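Local coordinates for mandelate racemase/muconate lactonizing protein (Paenibacillus sp., PDB 3V5C) that probably dehydrates galacturonate with the help of magnesium, as a member of the mandelate racemase branch of the enolase superfamily, at residues I17-L22 and T44-R49; A30-R35 and G175-L180. The protein carries 1 engineered substitution. One frame throughout, in Å; residues are numbered along the deposited sequence.

Contact 1: I17-L22 and T44-R49; sequences IEFAKL and TVDIAR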
ATOM      1  N   ILE A  17     -12.241  10.022  21.422  1.00 12.93           N
ATOM      2  CA  ILE A  17     -11.274   9.282  20.624  1.00 12.80           C
ATOM      3  C   ILE A  17     -10.986   7.982  21.365  1.00 12.10           C
ATOM      4  O   ILE A  17     -10.661   8.002  22.551  1.00 14.58           O
ATOM      5  CB  ILE A  17      -9.961  10.073  20.434  1.00 10.96           C
ATOM      6  CG1 ILE A  17     -10.217  11.347  19.621  1.00 12.36           C
ATOM      7  CG2 ILE A  17      -8.907   9.189  19.720  1.00 14.01           C
ATOM      8  CD1 ILE A  17      -9.032  12.327  19.647  1.00 13.01           C
ATOM      9  N   GLU A  18     -11.138   6.854  20.667  1.00 13.14           N
ATOM     10  CA  GLU A  18     -10.904   5.545  21.254  1.00 11.85           C
ATOM     11  C   GLU A  18      -9.941   4.786  20.364  1.00 12.45           C
ATOM     12  O   GLU A  18      -9.912   5.000  19.153  1.00 14.23           O
ATOM     13  CB  GLU A  18     -12.210   4.779  21.371  1.00 12.19           C
ATOM     14  CG  GLU A  18     -13.245   5.497  22.211  1.00 14.43           C
ATOM     15  CD  GLU A  18     -14.630   4.910  22.026  1.00 18.56           C
ATOM     16  OE1 GLU A  18     -15.339   5.339  21.088  1.00 15.76           O
ATOM     17  OE2 GLU A  18     -14.997   4.020  22.815  1.00 23.34           O
ATOM     18  N   PHE A  19      -9.167   3.897  20.975  1.00 12.99           N
ATOM     19  CA  PHE A  19      -8.097   3.196  20.273  1.00 11.48           C
ATOM     20  C   PHE A  19      -8.103   1.726  20.621  1.00 12.85           C
ATOM     21  O   PHE A  19      -8.267   1.352  21.782  1.00 13.91           O
ATOM     22  CB  PHE A  19      -6.749   3.799  20.668  1.00 10.76           C
ATOM     23  CG  PHE A  19      -5.573   3.127  20.023  1.00 13.35           C
ATOM     24  CD1 PHE A  19      -4.931   2.069  20.652  1.00 13.14           C
ATOM     25  CD2 PHE A  19      -5.123   3.541  18.781  1.00 14.23           C
ATOM     26  CE1 PHE A  19      -3.842   1.444  20.040  1.00 14.10           C
ATOM     27  CE2 PHE A  19      -4.040   2.921  18.172  1.00 16.34           C
ATOM     28  CZ  PHE A  19      -3.406   1.875  18.798  1.00 15.92           C
ATOM     29  N   ALA A  20      -7.859   0.891  19.618  1.00 12.91           N
ATOM     30  CA  ALA A  20      -7.760  -0.544  19.837  1.00 13.46           C
ATOM     31  C   ALA A  20      -6.925  -1.192  18.756  1.00 12.88           C
ATOM     32  O   ALA A  20      -6.815  -0.667  17.648  1.00 15.60           O
ATOM     33  CB  ALA A  20      -9.141  -1.172  19.862  1.00 16.11           C
ATOM     34  N   LYS A  21      -6.357  -2.349  19.074  1.00 12.90           N
ATOM     35  CA  LYS A  21      -5.592  -3.120  18.094  1.00 12.01           C
ATOM     36  C   LYS A  21      -6.428  -4.317  17.684  1.00 14.51           C
ATOM     37  O   LYS A  21      -6.840  -5.103  18.540  1.00 13.79           O
ATOM     38  CB  LYS A  21      -4.250  -3.563  18.694  1.00 13.75           C
ATOM     39  CG  LYS A  21      -3.445  -4.537  17.838  1.00 20.06           C
ATOM     40  CD  LYS A  21      -2.201  -5.039  18.576  1.00 22.22           C
ATOM     41  CE  LYS A  21      -1.294  -3.894  19.015  1.00 26.45           C
ATOM     42  NZ  LYS A  21      -0.616  -3.235  17.856  1.00 28.12           N
ATOM     43  N   LEU A  22      -6.727  -4.413  16.386  1.00 10.20           N
ATOM     44  CA  LEU A  22      -7.471  -5.527  15.807  1.00 11.64           C
ATOM     45  C   LEU A  22      -6.493  -6.573  15.269  1.00 12.61           C
ATOM     46  O   LEU A  22      -5.381  -6.233  14.871  1.00 13.73           O
ATOM     47  CB  LEU A  22      -8.367  -5.039  14.659  1.00 12.81           C
ATOM     48  CG  LEU A  22      -9.767  -4.525  15.020  1.00 19.10           C
ATOM     49  CD1 LEU A  22      -9.737  -3.538  16.153  1.00 20.90           C
ATOM     50  CD2 LEU A  22     -10.435  -3.932  13.779  1.00 19.08           C
ATOM     51  N   THR A  44      -2.060  -7.550  12.279  1.00 11.88           N
ATOM     52  CA  THR A  44      -2.792  -6.637  13.140  1.00 12.51           C
ATOM     53  C   THR A  44      -3.032  -5.320  12.442  1.00 10.39           C
ATOM     54  O   THR A  44      -2.349  -4.985  11.462  1.00 13.68           O
ATOM     55  CB  THR A  44      -2.065  -6.358  14.464  1.00 19.62           C
ATOM     56  OG1 THR A  44      -0.799  -5.739  14.200  1.00 18.73           O
ATOM     57  CG2 THR A  44      -1.847  -7.644  15.230  1.00 19.09           C
ATOM     58  N   VAL A  45      -4.026  -4.591  12.943  1.00 10.94           N
ATOM     59  CA  VAL A  45      -4.310  -3.228  12.501  1.00 11.12           C
ATOM     60  C   VAL A  45      -4.655  -2.371  13.719  1.00 12.61           C
ATOM     61  O   VAL A  45      -5.630  -2.644  14.440  1.00 11.03           O
ATOM     62  CB  VAL A  45      -5.494  -3.167  11.522  1.00 11.73           C
ATOM     63  CG1 VAL A  45      -5.788  -1.706  11.126  1.00 11.87           C
ATOM     64  CG2 VAL A  45      -5.219  -4.017  10.274  1.00 13.86           C
ATOM     65  N   ASP A  46      -3.863  -1.332  13.959  1.00 12.24           N
ATOM     66  CA  ASP A  46      -4.221  -0.369  14.999  1.00 11.50           C
ATOM     67  C   ASP A  46      -5.305   0.582  14.467  1.00 12.59           C
ATOM     68  O   ASP A  46      -5.172   1.176  13.382  1.00 11.77           O
ATOM     69  CB  ASP A  46      -2.996   0.429  15.439  1.00 13.46           C
ATOM     70  CG  ASP A  46      -2.010  -0.388  16.264  1.00 16.63           C
ATOM     71  OD1 ASP A  46      -2.302  -1.567  16.587  1.00 17.92           O
ATOM     72  OD2 ASP A  46      -0.939   0.177  16.604  1.00 18.77           O
ATOM     73  N   ILE A  47      -6.390   0.705  15.220  1.00 10.73           N
ATOM     74  CA  ILE A  47      -7.555   1.448  14.760  1.00 10.88           C
ATOM     75  C   ILE A  47      -7.954   2.480  15.804  1.00 12.59           C
ATOM     76  O   ILE A  47      -7.831   2.235  17.001  1.00 13.87           O
ATOM     77  CB  ILE A  47      -8.734   0.473  14.528  1.00 11.03           C
ATOM     78  CG1 ILE A  47      -8.468  -0.399  13.294  1.00 14.26           C
ATOM     79  CG2 ILE A  47     -10.071   1.212  14.420  1.00 21.67           C
ATOM     80  CD1 ILE A  47      -8.514   0.349  11.997  1.00 15.52           C
ATOM     81  N   ALA A  48      -8.405   3.639  15.346  1.00 11.94           N
ATOM     82  CA  ALA A  48      -9.079   4.576  16.231  1.00 13.04           C
ATOM     83  C   ALA A  48     -10.512   4.779  15.769  1.00 13.68           C
ATOM     84  O   ALA A  48     -10.821   4.736  14.577  1.00 11.59           O
ATOM     85  CB  ALA A  48      -8.348   5.916  16.277  1.00 13.62           C
ATOM     86  N   ARG A  49     -11.383   5.031  16.736  1.00 12.33           N
ATOM     87  CA  ARG A  49     -12.758   5.394  16.496  1.00 13.06           C
ATOM     88  C   ARG A  49     -12.917   6.826  17.025  1.00 13.07           C
ATOM     89  O   ARG A  49     -12.659   7.085  18.202  1.00 12.19           O
ATOM     90  CB  ARG A  49     -13.672   4.429  17.257  1.00 17.61           C
ATOM     91  CG  ARG A  49     -15.163   4.738  17.189  1.00 16.46           C
ATOM     92  CD  ARG A  49     -15.977   3.514  17.656  1.00 15.41           C
ATOM     93  NE  ARG A  49     -15.939   3.303  19.105  1.00 15.76           N
ATOM     94  CZ  ARG A  49     -16.299   2.167  19.709  1.00 13.48           C
ATOM     95  NH1 ARG A  49     -16.263   2.076  21.033  1.00 12.77           N
ATOM     96  NH2 ARG A  49     -16.690   1.118  18.994  1.00 14.41           N
TER
HETATM   97  O   HOH W   1     -15.016   7.631  19.675  1.00 16.41           O

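Contact 2: A30-R35 and G175-L180; sequences AGANGR and GRHMPL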
ATOM      1  N   ALA A  30       3.325 -15.959   4.957  1.00  9.85           N
ATOM      2  CA  ALA A  30       4.342 -15.314   4.132  1.00 10.42           C
ATOM      3  C   ALA A  30       5.736 -15.642   4.643  1.00 11.70           C
ATOM      4  O   ALA A  30       6.028 -15.487   5.831  1.00 11.71           O
ATOM      5  CB  ALA A  30       4.127 -13.794   4.116  1.00 11.71           C
ATOM      6  N   GLY A  31       6.585 -16.124   3.745  1.00 12.52           N
ATOM      7  CA  GLY A  31       7.943 -16.503   4.099  1.00 11.36           C
ATOM      8  C   GLY A  31       8.882 -15.325   4.265  1.00 11.51           C
ATOM      9  O   GLY A  31       8.444 -14.197   4.513  1.00 12.53           O
ATOM     10  N   ALA A  32      10.177 -15.613   4.155  1.00 12.81           N
ATOM     11  CA  ALA A  32      11.212 -14.599   4.248  1.00 10.74           C
ATOM     12  C   ALA A  32      11.203 -13.688   3.028  1.00 12.42           C
ATOM     13  O   ALA A  32      10.570 -13.985   2.016  1.00 12.46           O
ATOM     14  CB  ALA A  32      12.585 -15.265   4.398  1.00 11.29           C
ATOM     15  N   ASN A  33      11.897 -12.555   3.141  1.00 12.32           N
ATOM     16  CA  ASN A  33      12.218 -11.751   1.967  1.00 11.58           C
ATOM     17  C   ASN A  33      13.725 -11.557   1.886  1.00 11.99           C
ATOM     18  O   ASN A  33      14.469 -12.184   2.637  1.00 14.10           O
ATOM     19  CB  ASN A  33      11.452 -10.418   1.927  1.00 12.88           C
ATOM     20  CG  ASN A  33      11.913  -9.432   2.988  1.00 13.68           C
ATOM     21  OD1 ASN A  33      12.974  -9.587   3.579  1.00 13.67           O
ATOM     22  ND2 ASN A  33      11.090  -8.403   3.240  1.00 14.40           N
ATOM     23  N   GLY A  34      14.166 -10.713   0.961  1.00 10.26           N
ATOM     24  CA  GLY A  34      15.589 -10.521   0.742  1.00 11.93           C
ATOM     25  C   GLY A  34      16.413 -10.230   1.994  1.00 11.19           C
ATOM     26  O   GLY A  34      17.582 -10.634   2.083  1.00 12.06           O
ATOM     27  N   ARG A  35      15.821  -9.513   2.952  1.00 11.76           N
ATOM     28  CA  ARG A  35      16.573  -9.015   4.107  1.00 11.57           C
ATOM     29  C   ARG A  35      16.228  -9.617   5.457  1.00 15.49           C
ATOM     30  O   ARG A  35      17.078  -9.638   6.346  1.00 16.19           O
ATOM     31  CB  ARG A  35      16.450  -7.491   4.212  1.00 14.52           C
ATOM     32  CG  ARG A  35      15.022  -7.013   4.342  1.00 13.69           C
ATOM     33  CD  ARG A  35      14.979  -5.496   4.527  1.00 17.64           C
ATOM     34  NE  ARG A  35      15.614  -5.100   5.779  1.00 15.56           N
ATOM     35  CZ  ARG A  35      14.980  -5.000   6.945  1.00 17.97           C
ATOM     36  NH1 ARG A  35      15.641  -4.631   8.029  1.00 18.10           N
ATOM     37  NH2 ARG A  35      13.677  -5.264   7.034  1.00 15.60           N
ATOM     38  N   GLY A 175      21.075 -12.747  -1.256  1.00 14.87           N
ATOM     39  CA  GLY A 175      21.665 -11.703  -0.435  1.00 11.97           C
ATOM     40  C   GLY A 175      21.919 -12.148   0.997  1.00 12.37           C
ATOM     41  O   GLY A 175      22.909 -11.773   1.625  1.00 12.72           O
ATOM     42  N   ARG A 176      21.006 -12.953   1.527  1.00 10.92           N
ATOM     43  CA  ARG A 176      21.108 -13.394   2.905  1.00 12.20           C
ATOM     44  C   ARG A 176      20.767 -14.880   3.083  1.00 14.42           C
ATOM     45  O   ARG A 176      21.528 -15.608   3.708  1.00 16.84           O
ATOM     46  CB  ARG A 176      20.196 -12.553   3.800  1.00 13.19           C
ATOM     47  CG  ARG A 176      20.207 -13.022   5.232  1.00 13.58           C
ATOM     48  CD  ARG A 176      19.415 -12.115   6.150  1.00 15.76           C
ATOM     49  NE  ARG A 176      19.584 -12.572   7.525  1.00 17.22           N
ATOM     50  CZ  ARG A 176      18.913 -12.112   8.576  1.00 17.63           C
ATOM     51  NH1 ARG A 176      17.994 -11.161   8.438  1.00 16.51           N
ATOM     52  NH2 ARG A 176      19.169 -12.612   9.777  1.00 19.21           N
ATOM     53  N   HIS A 177      19.635 -15.330   2.543  1.00 11.78           N
ATOM     54  CA  HIS A 177      19.094 -16.635   2.938  1.00 13.35           C
ATOM     55  C   HIS A 177      19.616 -17.879   2.203  1.00 15.43           C
ATOM     56  O   HIS A 177      19.503 -18.999   2.714  1.00 16.95           O
ATOM     57  CB  HIS A 177      17.564 -16.621   2.886  1.00 16.56           C
ATOM     58  CG  HIS A 177      16.942 -15.546   3.725  1.00 14.98           C
ATOM     59  ND1 HIS A 177      16.992 -15.551   5.104  1.00 16.08           N
ATOM     60  CD2 HIS A 177      16.254 -14.433   3.378  1.00 11.83           C
ATOM     61  CE1 HIS A 177      16.369 -14.483   5.568  1.00 14.35           C
ATOM     62  NE2 HIS A 177      15.920 -13.785   4.542  1.00 13.30           N
ATOM     63  N   MET A 178      20.140 -17.684   1.000  1.00 12.81           N
ATOM     64  CA  MET A 178      20.738 -18.757   0.209  1.00 14.85           C
ATOM     65  C   MET A 178      22.101 -18.288  -0.258  1.00 14.35           C
ATOM     66  O   MET A 178      22.373 -17.095  -0.254  1.00 13.72           O
ATOM     67  CB  MET A 178      19.892 -19.051  -1.035  1.00 14.62           C
ATOM     68  CG  MET A 178      18.515 -19.635  -0.793  1.00 17.60           C
ATOM     69  SD  MET A 178      17.728 -20.046  -2.355  1.00 15.83           S
ATOM     70  CE  MET A 178      18.797 -21.380  -2.940  1.00 17.23           C
ATOM     71  N   PRO A 179      22.962 -19.219  -0.678  1.00 13.25           N
ATOM     72  CA  PRO A 179      24.248 -18.843  -1.265  1.00 16.40           C
ATOM     73  C   PRO A 179      23.993 -17.894  -2.427  1.00 13.95           C
ATOM     74  O   PRO A 179      22.995 -18.016  -3.144  1.00 14.84           O
ATOM     75  CB  PRO A 179      24.811 -20.180  -1.750  1.00 17.94           C
ATOM     76  CG  PRO A 179      24.237 -21.170  -0.766  1.00 19.50           C
ATOM     77  CD  PRO A 179      22.817 -20.681  -0.551  1.00 14.89           C
ATOM     78  N   LEU A 180      24.893 -16.931  -2.591  1.00 13.89           N
ATOM     79  CA  LEU A 180      24.714 -15.852  -3.550  1.00 15.37           C
ATOM     80  C   LEU A 180      24.331 -16.295  -4.966  1.00 13.82           C
ATOM     81  O   LEU A 180      23.313 -15.868  -5.514  1.00 13.30           O
ATOM     82  CB  LEU A 180      25.994 -15.026  -3.606  1.00 19.69           C
ATOM     83  CG  LEU A 180      25.982 -13.848  -4.569  1.00 18.17           C
ATOM     84  CD1 LEU A 180      24.976 -12.810  -4.110  1.00 22.19           C
ATOM     85  CD2 LEU A 180      27.382 -13.250  -4.682  1.00 22.23           C
TER
HETATM   86  O   HOH W   2      18.164 -13.154   1.032  1.00 13.41           O

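Contact 1: I17-L22 and T44-R49
Glu18 and Arg49 face each other as a hydrogen-bonded pair of antiparallel strands, and their side chains add a two-point salt bridge. Arg49 NE reaches Glu18 OE1 at 2.9 Å (166° at the hydrogen) while NH1 takes OE2. Both oxygens lie close to the guanidinium plane, yet the nitrogens meet them from above the carboxylate, the two planes being turned 52° apart. Thr375 and Tyr58 bind the terminal nitrogens of the same arginine, and a water joins OE1 to the Arg49 carbonyl. Replacing this arginine by an alanine is likely to leave the buried Glu18 carboxylate without its two-nitrogen partner, and Thr375 without its bond to NH1. A second salt bridge runs from Lys21 NZ to the syn lone pair of Asp46 OD1 (2.7 Å); bends at chi3 and chi4 curl the lysine round that oxygen, the two side chains lying alongside each other.

Among nonpolar contacts, Phe19 CZ rests 3.7 Å from Asp46 CB; on the other face of the sheet, with Ala20, Leu22 CD2 packs against Ile47 CG1 at 4.1 Å. The backbones pair regularly: Ala20 N to Ile47 O is 2.9 Å, and the return bond, from Ile47 N to Ala20 O, is 2.8 Å. With strand axes at 162°, this is the beta hairpin of strands 14-30 and 42-52, characteristic of the enolase-type N-terminal capping domain.

Contact 2: A30-R35 and G175-L180
His177 slots its imidazole against the backbone turn at Ala32-Asn33, and here the packing is close. The methyl of Ala32 lies over one ring face, CB standing 3.9 Å from the centroid and 24° off the normal, a CH-pi contact. Arg176 CG covers the opposite face, offset toward the rim. At the ring edge, near its plane, NE2 meets Asn33 O at 2.9 Å, but the angle of 115° at the hydrogen makes this bond weak; the stronger partner of NE2 is the carbonyl of Ile36. With CG anti to its own carbonyl carbon, the ring is directed into the bend of the loop, where contacts on both faces and at the edge restrict its rotation.

That bend contains an Asx turn: Asn33 OD1 accepts from Arg35 N at 2.9 Å, with the donor above the amide carbonyl plane, and also from Ile36 N. The loop following strand 14-30, in the N-terminal capping domain of the enolase fold, here meets the loop between strand 167-170 and helix 180-198 of the barrel domain.

Toward solvent the fit is looser. Exposed Arg176, its chain extended from CG to NE, brings NH1 2.7 Å from Arg35 O, within the guanidinium plane and moderately straight (156°). The Arg35 side chain starts away from the barrel loop, its NH1 remaining 7.0 Å from Arg176 NH1. Between the segments a water bridges the backbones, 2.8 Å from Gly34 O and accepting from His177 N.

Contact 1 and contact 2 lie about 33 Å apart between centres, with their nearest atoms about 12 Å apart, so they do not touch. Along the chain the order is 17-22, 30-35, 44-49, 175-180: the segments alternate. Strand 14-30 connects the two sites, carrying 17-22 in its early part and delivering the chain to 30-35 at its end, before strand 42-52 returns to complete contact 1. Contact 1 is the pairing of the hairpin's two strands, whereas contact 2 joins the far turn of that hairpin to a loop of the barrel. The Arg35 side chain is about 10 Å from bound magnesium, consistent with a capping loop near the active site.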